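Local coordinates for calcium-regulated actin-bundling protein (PDB 4X3N), which binds and bundles actin filaments under the control of calcium, and may contribute to the reorganization of filopodia and pseudopodia during cell movement, at residues R135-E138 with L139-V143; L190-V193 with N194-R198; A30-F33 with F34-A38. All coordinates share one frame; numbering follows the deposited sequence.

Contact 1 (R135-E138 with L139-V143); sequences RKQE and LREKV. With CIT (citric acid), chain F.
Glu138, Leu139 and Gln137 carry this local contact within helix 132-143. The carbonyl of Glu138 accepts two backbone bonds. Lys142 N reaches Glu138 O at 2.8 Å, and Val143 N reaches the same oxygen at 3.1 Å. The second donor comes from five residues on, so the helix widens into a pi-type turn at 139-143. The methylene CG of Glu138 packs beside Lys142 CB, while its carboxylate bonds to Tyr159 through OE1 and has a long salt bridge to Arg135, whose NH2 also bonds to the carbonyl of Gln128. Leu139 N bonds to Arg135 O in the regular helical way, and Leu139 CG lies 3.4 Å from Arg135 O. The helix leads into the calcium-binding loop, which fits an EF-hand helix-loop-helix; Val143 packs on Glu155 of that site, and Leu139 on Phe96, Ala99 and Tyr103 of helix 96-111.

Gln137 and Glu141 lie side by side and point the same way. CG of Gln137 stands anti to the backbone N (chi1 -173°), and the extended chain brings NE2 to 3.3 Å from Glu141 OE1, to which it donates a hydrogen bond. The amide donor meets that oxygen from above the carboxylate plane, and the two planes are 58° apart. On another side of the helix, Lys136 and Arg140 hold a citrate, probably from the crystallisation liquor. Lys136 NZ donates to citrate O4 at 2.7 Å. Arg140 grips one carboxylate with two bonds, NH1 to citrate O2 at 3.0 Å and NH2 to citrate O1 at 3.1 Å. Lys136 O lies over one face of the guanidinium. Lys136 NZ also pairs with Asp97, and Arg140 NH2 with Asp97 of the second subunit, while Arg140 and Lys136 of the second subunit and Arg140 of the third bind the same citrate.

Contact 2 (L190-V193 with N194-R198); sequences LEEV and NKRIR
The Arg196 guanidinium takes the Glu192 carboxylate at its edge, with the two planes 71° apart. Arg196 NE forms a salt bridge to Glu192 OE2. The modelled separation of these two atoms, 2.5 Å, is unusually short, so its exact length is doubtful. OE2 lies in the guanidinium plane and is met nearly along its own C-O axis. A weak second bond runs from Arg196 NH2 to the same oxygen. Glu192 reaches this position because its chain, CG anti to the backbone N, bends at chi2 (65°). Lys195 adds a long salt bridge, NZ to OE2 of Glu192 at 3.6 Å.

The Asn194 and Glu191 side chains cross at about a right angle. Asn194 ND2 donates to Glu191 OE1 at 3.0 Å, from above the carboxylate plane, while Asn194 OD1 accepts from Lys286. Val193 CG1 touches Ile197 CD1 at 3.7 Å. These two pack on helix 232-255, joining it to helix 181-211.

With an alanine at Arg196, Glu192 is likely to keep only the long bridge to Lys195 within this network. One acid serves two bases three and four residues on, so the cluster probably keeps a net positive charge.

Contact 3 (A30-F33 with F34-A38); sequences AMEF and FCNVA
Four regular i to i+4 backbone bonds run from 30-33 to 34-37, such as Val37 N to Phe33 O at 3.0 Å, and form two turns of helix 28-38. On one side Phe33 meets Val37. The valine methyl CG2 sits over one face of the Phe33 ring, 3.8 Å from its centroid and 20° off the ring normal. This is a CH-pi contact. Its nearest ring atom is Phe33 CZ, 3.5 Å from Val37 CG2. CG of Phe33 lies anti to the backbone N (chi1 174°), which carries the ring along the helix toward the next turn. The ring also packs on Phe170 and Ser174 of helix 167-174.

On another side Met31 SD lies 3.9 Å from Cys35 SG. The methionine chain, bent at chi2 and chi3, also brings SD 5.4 Å from the centroid of the Phe34 ring. That Met-aromatic approach is oblique. Phe34 itself packs on Leu154, Leu158 and the calcium-site residue Glu155 of helix 153-160, while Met31 and Cys35 touch Asn146 of the same site. Gln83 of the second subunit packs on Met31, Glu32 and Cys35.

The main side-chain contacts across the two segments are apolar or sulfur-mediated. These residues therefore probably pack beside the calcium site and do not ligate the metal.

How the contacts relate
Contacts 1 and 3 both border the calcium site, and contact 2 lies away from them. The Val143 side chain of contact 1 is about 7 Å from the calcium, and the Phe34 side chain of contact 3 about 6 Å. Both side chains touch Glu155, a residue of that site. The centres of contacts 1 and 3 are 19 Å apart, and their nearest atoms about 6 Å, without touching. Contact 2 sits in the long helix 181-211, in the C-terminal F-actin-bundling region. Its centre is 36 Å from that of contact 1, on opposite sides of the chain's centre, and 28 Å from that of contact 3. Neighbouring subunits approach contacts 1 and 3 but do not touch contact 2.

Contact 1 (R135-E138 with L139-V143)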
loop_
_atom_site.group_PDB
_atom_site.type_symbol
_atom_site.label_atom_id
_atom_site.label_comp_id
_atom_site.label_asym_id
_atom_site.label_seq_id
_atom_site.Cartn_x
_atom_site.Cartn_y
_atom_site.Cartn_z
ATOM N N ARG A 135 0.380 -13.916 16.469
ATOM C CA ARG A 135 0.128 -14.092 15.052
ATOM C C ARG A 135 1.153 -13.296 14.231
ATOM O O ARG A 135 1.803 -13.856 13.408
ATOM C CB ARG A 135 -1.268 -13.609 14.681
ATOM C CG ARG A 135 -1.698 -13.906 13.267
ATOM C CD ARG A 135 -2.788 -14.927 13.317
ATOM N NE ARG A 135 -2.255 -16.244 13.185
ATOM C CZ ARG A 135 -2.899 -17.369 13.492
ATOM N NH1 ARG A 135 -4.140 -17.377 13.985
ATOM N NH2 ARG A 135 -2.269 -18.509 13.279
ATOM N N LYS A 136 1.283 -11.996 14.447
ATOM C CA LYS A 136 2.156 -11.182 13.573
ATOM C C LYS A 136 3.589 -11.575 13.701
ATOM O O LYS A 136 4.329 -11.604 12.751
ATOM C CB LYS A 136 1.994 -9.676 13.840
ATOM C CG LYS A 136 0.729 -9.146 13.224
ATOM C CD LYS A 136 0.857 -7.682 12.995
ATOM C CE LYS A 136 -0.335 -7.190 12.221
ATOM N NZ LYS A 136 -0.184 -5.743 12.073
ATOM N N GLN A 137 3.962 -11.963 14.895
ATOM C CA GLN A 137 5.282 -12.519 15.158
ATOM C C GLN A 137 5.522 -13.847 14.414
ATOM O O GLN A 137 6.627 -14.091 13.895
ATOM C CB GLN A 137 5.405 -12.757 16.653
ATOM C CG GLN A 137 6.788 -13.193 17.149
ATOM C CD GLN A 137 6.749 -13.538 18.662
ATOM O OE1 GLN A 137 5.886 -13.066 19.430
ATOM N NE2 GLN A 137 7.684 -14.369 19.083
ATOM N N GLU A 138 4.494 -14.677 14.296
ATOM C CA GLU A 138 4.681 -15.897 13.486
ATOM C C GLU A 138 4.772 -15.543 11.985
ATOM O O GLU A 138 5.487 -16.154 11.268
ATOM C CB GLU A 138 3.544 -16.861 13.691
ATOM C CG GLU A 138 3.733 -18.209 13.006
ATOM C CD GLU A 138 2.800 -19.249 13.599
ATOM O OE1 GLU A 138 3.285 -20.013 14.456
ATOM O OE2 GLU A 138 1.598 -19.262 13.248
ATOM N N LEU A 139 4.003 -14.578 11.536
ATOM C CA LEU A 139 4.056 -14.203 10.100
ATOM C C LEU A 139 5.463 -13.785 9.735
ATOM O O LEU A 139 6.023 -14.206 8.751
ATOM C CB LEU A 139 3.076 -13.034 9.800
ATOM C CG LEU A 139 1.591 -13.310 10.041
ATOM C CD1 LEU A 139 0.754 -12.173 9.500
ATOM C CD2 LEU A 139 1.129 -14.613 9.429
ATOM N N ARG A 140 6.003 -12.914 10.572
ATOM C CA ARG A 140 7.300 -12.311 10.458
ATOM C C ARG A 140 8.462 -13.284 10.640
ATOM O O ARG A 140 9.427 -13.217 9.904
ATOM C CB ARG A 140 7.370 -11.252 11.576
ATOM C CG ARG A 140 8.484 -10.299 11.538
ATOM C CD ARG A 140 8.241 -9.295 12.647
ATOM N NE ARG A 140 7.211 -8.333 12.246
ATOM C CZ ARG A 140 6.177 -7.984 12.998
ATOM N NH1 ARG A 140 6.020 -8.498 14.230
ATOM N NH2 ARG A 140 5.333 -7.065 12.520
ATOM N N GLU A 141 8.347 -14.196 11.606
ATOM C CA GLU A 141 9.396 -15.175 11.866
ATOM C C GLU A 141 9.348 -16.386 10.948
ATOM O O GLU A 141 10.369 -16.917 10.591
ATOM C CB GLU A 141 9.276 -15.681 13.309
ATOM C CG GLU A 141 9.873 -14.679 14.282
ATOM C CD GLU A 141 9.785 -15.108 15.737
ATOM O OE1 GLU A 141 9.831 -14.225 16.610
ATOM O OE2 GLU A 141 9.637 -16.311 15.981
ATOM N N LYS A 142 8.162 -16.826 10.564
ATOM C CA LYS A 142 8.012 -18.087 9.914
ATOM C C LYS A 142 7.294 -18.048 8.592
ATOM O O LYS A 142 7.712 -18.716 7.717
ATOM C CB LYS A 142 7.175 -18.973 10.766
ATOM C CG LYS A 142 7.738 -19.144 12.166
ATOM C CD LYS A 142 8.977 -20.016 12.077
ATOM C CE LYS A 142 9.508 -20.425 13.444
ATOM N NZ LYS A 142 8.380 -20.894 14.307
ATOM N N VAL A 143 6.185 -17.337 8.470
ATOM C CA VAL A 143 5.330 -17.497 7.297
ATOM C C VAL A 143 5.837 -16.701 6.121
ATOM O O VAL A 143 5.814 -17.208 4.984
ATOM C CB VAL A 143 3.868 -17.156 7.568
ATOM C CG1 VAL A 143 2.981 -17.368 6.322
ATOM C CG2 VAL A 143 3.339 -17.971 8.737
HETATM C C1 CIT F . 3.444 -5.880 15.481
HETATM O O1 CIT F . 3.339 -5.459 14.298
HETATM O O2 CIT F . 4.025 -6.945 15.802
HETATM C C2 CIT F . 2.837 -5.046 16.599
HETATM C C3 CIT F . 1.767 -4.058 16.110
HETATM O O7 CIT F . 1.606 -4.112 14.616
HETATM C C4 CIT F . 0.434 -4.377 16.838
HETATM C C5 CIT F . -0.641 -5.001 15.945
HETATM O O3 CIT F . -1.753 -5.423 16.409
HETATM O O4 CIT F . -0.387 -5.054 14.723
HETATM C C6 CIT F . 2.294 -2.722 16.713
HETATM O O5 CIT F . 2.330 -1.589 16.206
HETATM O O6 CIT F . 2.728 -2.699 17.861
#

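Contact 2 (L190-V193 with N194-R198)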
loop_
_atom_site.group_PDB
_atom_site.type_symbol
_atom_site.label_atom_id
_atom_site.label_comp_id
_atom_site.label_asym_id
_atom_site.label_seq_id
_atom_site.Cartn_x
_atom_site.Cartn_y
_atom_site.Cartn_z
ATOM N N LEU A 190 -11.747 -23.370 -17.851
ATOM C CA LEU A 190 -12.398 -23.074 -16.569
ATOM C C LEU A 190 -12.479 -21.557 -16.288
ATOM O O LEU A 190 -13.504 -21.079 -15.853
ATOM C CB LEU A 190 -11.733 -23.848 -15.438
ATOM C CG LEU A 190 -12.112 -25.344 -15.367
ATOM C CD1 LEU A 190 -11.133 -26.175 -14.571
ATOM C CD2 LEU A 190 -13.519 -25.554 -14.878
ATOM N N GLU A 191 -11.445 -20.787 -16.606
ATOM C CA GLU A 191 -11.492 -19.369 -16.371
ATOM C C GLU A 191 -12.543 -18.746 -17.300
ATOM O O GLU A 191 -13.225 -17.798 -16.942
ATOM C CB GLU A 191 -10.117 -18.691 -16.537
ATOM C CG GLU A 191 -10.186 -17.178 -16.437
ATOM C CD GLU A 191 -10.905 -16.660 -15.158
ATOM O OE1 GLU A 191 -10.897 -17.378 -14.110
ATOM O OE2 GLU A 191 -11.494 -15.536 -15.203
ATOM N N GLU A 192 -12.685 -19.272 -18.494
ATOM C CA GLU A 192 -13.736 -18.778 -19.361
ATOM C C GLU A 192 -15.159 -19.088 -18.764
ATOM O O GLU A 192 -16.069 -18.323 -18.935
ATOM C CB GLU A 192 -13.514 -19.363 -20.753
ATOM C CG GLU A 192 -14.660 -19.177 -21.725
ATOM C CD GLU A 192 -14.915 -17.743 -22.088
ATOM O OE1 GLU A 192 -13.970 -16.969 -22.001
ATOM O OE2 GLU A 192 -16.072 -17.412 -22.433
ATOM N N VAL A 193 -15.358 -20.189 -18.052
ATOM C CA VAL A 193 -16.596 -20.344 -17.331
ATOM C C VAL A 193 -16.780 -19.210 -16.324
ATOM O O VAL A 193 -17.884 -18.687 -16.185
ATOM C CB VAL A 193 -16.702 -21.687 -16.610
ATOM C CG1 VAL A 193 -17.960 -21.762 -15.775
ATOM C CG2 VAL A 193 -16.623 -22.864 -17.568
ATOM N N ASN A 194 -15.727 -18.839 -15.572
ATOM C CA ASN A 194 -15.862 -17.720 -14.666
ATOM C C ASN A 194 -16.294 -16.468 -15.414
ATOM O O ASN A 194 -17.198 -15.731 -14.975
ATOM C CB ASN A 194 -14.587 -17.446 -13.922
ATOM C CG ASN A 194 -14.307 -18.551 -12.914
ATOM O OD1 ASN A 194 -15.228 -19.150 -12.400
ATOM N ND2 ASN A 194 -13.055 -18.835 -12.678
ATOM N N LYS A 195 -15.676 -16.230 -16.554
ATOM C CA LYS A 195 -16.053 -15.038 -17.270
ATOM C C LYS A 195 -17.541 -15.108 -17.653
ATOM O O LYS A 195 -18.214 -14.138 -17.582
ATOM C CB LYS A 195 -15.115 -14.900 -18.450
ATOM C CG LYS A 195 -15.296 -13.646 -19.261
ATOM C CD LYS A 195 -14.165 -13.426 -20.304
ATOM C CE LYS A 195 -14.447 -13.976 -21.722
ATOM N NZ LYS A 195 -15.797 -13.775 -22.352
ATOM N N ARG A 196 -18.047 -16.239 -18.108
ATOM C CA ARG A 196 -19.468 -16.331 -18.484
ATOM C C ARG A 196 -20.413 -16.246 -17.267
ATOM O O ARG A 196 -21.487 -15.708 -17.357
ATOM C CB ARG A 196 -19.703 -17.606 -19.228
ATOM C CG ARG A 196 -18.978 -17.737 -20.574
ATOM C CD ARG A 196 -19.298 -16.521 -21.470
ATOM N NE ARG A 196 -18.400 -16.514 -22.609
ATOM C CZ ARG A 196 -18.680 -16.093 -23.860
ATOM N NH1 ARG A 196 -19.864 -15.576 -24.193
ATOM N NH2 ARG A 196 -17.735 -16.186 -24.796
ATOM N N ILE A 197 -19.963 -16.748 -16.122
ATOM C CA ILE A 197 -20.698 -16.631 -14.888
ATOM C C ILE A 197 -20.827 -15.184 -14.504
ATOM O O ILE A 197 -21.930 -14.720 -14.148
ATOM C CB ILE A 197 -19.975 -17.373 -13.744
ATOM C CG1 ILE A 197 -20.180 -18.880 -13.862
ATOM C CG2 ILE A 197 -20.498 -16.840 -12.425
ATOM C CD1 ILE A 197 -19.246 -19.723 -12.991
ATOM N N ARG A 198 -19.720 -14.427 -14.559
ATOM C CA ARG A 198 -19.800 -12.949 -14.280
ATOM C C ARG A 198 -20.782 -12.273 -15.232
ATOM O O ARG A 198 -21.597 -11.529 -14.807
ATOM C CB ARG A 198 -18.431 -12.269 -14.362
ATOM C CG ARG A 198 -18.411 -10.720 -14.410
ATOM C CD ARG A 198 -16.997 -10.134 -14.270
ATOM N NE ARG A 198 -16.287 -10.774 -13.176
ATOM C CZ ARG A 198 -15.023 -10.529 -12.817
ATOM N NH1 ARG A 198 -14.287 -9.649 -13.471
ATOM N NH2 ARG A 198 -14.502 -11.163 -11.779
#

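Contact 3 (A30-F33 with F34-A38)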
loop_
_atom_site.group_PDB
_atom_site.type_symbol
_atom_site.label_atom_id
_atom_site.label_comp_id
_atom_site.label_asym_id
_atom_site.label_seq_id
_atom_site.Cartn_x
_atom_site.Cartn_y
_atom_site.Cartn_z
ATOM N N ALA A 30 16.062 -19.832 -6.677
ATOM C CA ALA A 30 14.893 -20.459 -6.075
ATOM C C ALA A 30 13.957 -19.338 -5.542
ATOM O O ALA A 30 12.755 -19.434 -5.682
ATOM C CB ALA A 30 15.312 -21.362 -4.959
ATOM N N MET A 31 14.521 -18.288 -4.944
ATOM C CA MET A 31 13.728 -17.177 -4.460
ATOM C C MET A 31 12.961 -16.542 -5.600
ATOM O O MET A 31 11.820 -16.162 -5.420
ATOM C CB MET A 31 14.597 -16.153 -3.762
ATOM C CG MET A 31 13.842 -15.043 -3.071
ATOM S SD MET A 31 12.590 -15.644 -1.886
ATOM C CE MET A 31 13.637 -15.869 -0.421
ATOM N N GLU A 32 13.555 -16.456 -6.789
ATOM C CA GLU A 32 12.896 -15.733 -7.858
ATOM C C GLU A 32 11.722 -16.568 -8.276
ATOM O O GLU A 32 10.616 -16.039 -8.512
ATOM C CB GLU A 32 13.842 -15.485 -9.055
ATOM C CG GLU A 32 13.116 -14.976 -10.309
ATOM C CD GLU A 32 13.905 -15.210 -11.617
ATOM O OE1 GLU A 32 14.996 -15.827 -11.578
ATOM O OE2 GLU A 32 13.446 -14.773 -12.698
ATOM N N PHE A 33 11.968 -17.879 -8.404
ATOM C CA PHE A 33 10.884 -18.841 -8.696
ATOM C C PHE A 33 9.749 -18.702 -7.695
ATOM O O PHE A 33 8.591 -18.529 -8.032
ATOM C CB PHE A 33 11.420 -20.272 -8.672
ATOM C CG PHE A 33 10.356 -21.298 -8.814
ATOM C CD1 PHE A 33 9.760 -21.531 -10.063
ATOM C CD2 PHE A 33 9.919 -22.006 -7.745
ATOM C CE1 PHE A 33 8.787 -22.497 -10.196
ATOM C CE2 PHE A 33 8.945 -22.948 -7.879
ATOM C CZ PHE A 33 8.358 -23.174 -9.086
ATOM N N PHE A 34 10.115 -18.777 -6.422
ATOM C CA PHE A 34 9.155 -18.718 -5.330
ATOM C C PHE A 34 8.352 -17.440 -5.415
ATOM O O PHE A 34 7.135 -17.467 -5.290
ATOM C CB PHE A 34 9.935 -18.731 -4.021
ATOM C CG PHE A 34 9.096 -18.855 -2.803
ATOM C CD1 PHE A 34 8.584 -17.781 -2.210
ATOM C CD2 PHE A 34 8.905 -20.104 -2.219
ATOM C CE1 PHE A 34 7.772 -17.909 -1.078
ATOM C CE2 PHE A 34 8.100 -20.260 -1.102
ATOM C CZ PHE A 34 7.553 -19.169 -0.509
ATOM N N CYS A 35 9.022 -16.318 -5.581
ATOM C CA CYS A 35 8.317 -15.043 -5.647
ATOM C C CYS A 35 7.340 -15.006 -6.805
ATOM O O CYS A 35 6.225 -14.449 -6.655
ATOM C CB CYS A 35 9.286 -13.843 -5.712
ATOM S SG CYS A 35 10.134 -13.602 -4.123
ATOM N N ASN A 36 7.717 -15.596 -7.940
ATOM C CA ASN A 36 6.789 -15.642 -9.076
ATOM C C ASN A 36 5.576 -16.470 -8.860
ATOM O O ASN A 36 4.475 -16.034 -9.147
ATOM C CB ASN A 36 7.515 -16.080 -10.329
ATOM C CG ASN A 36 8.457 -15.006 -10.810
ATOM O OD1 ASN A 36 8.193 -13.827 -10.601
ATOM N ND2 ASN A 36 9.540 -15.383 -11.445
ATOM N N VAL A 37 5.754 -17.684 -8.346
ATOM C CA VAL A 37 4.632 -18.517 -8.004
ATOM C C VAL A 37 3.749 -17.769 -6.996
ATOM O O VAL A 37 2.531 -17.806 -7.091
ATOM C CB VAL A 37 5.075 -19.886 -7.339
ATOM C CG1 VAL A 37 3.831 -20.699 -6.933
ATOM C CG2 VAL A 37 5.949 -20.690 -8.304
ATOM N N ALA A 38 4.350 -17.157 -5.972
ATOM C CA ALA A 38 3.589 -16.495 -4.944
ATOM C C ALA A 38 2.792 -15.239 -5.425
ATOM O O ALA A 38 1.875 -14.792 -4.758
ATOM C CB ALA A 38 4.464 -16.170 -3.731
#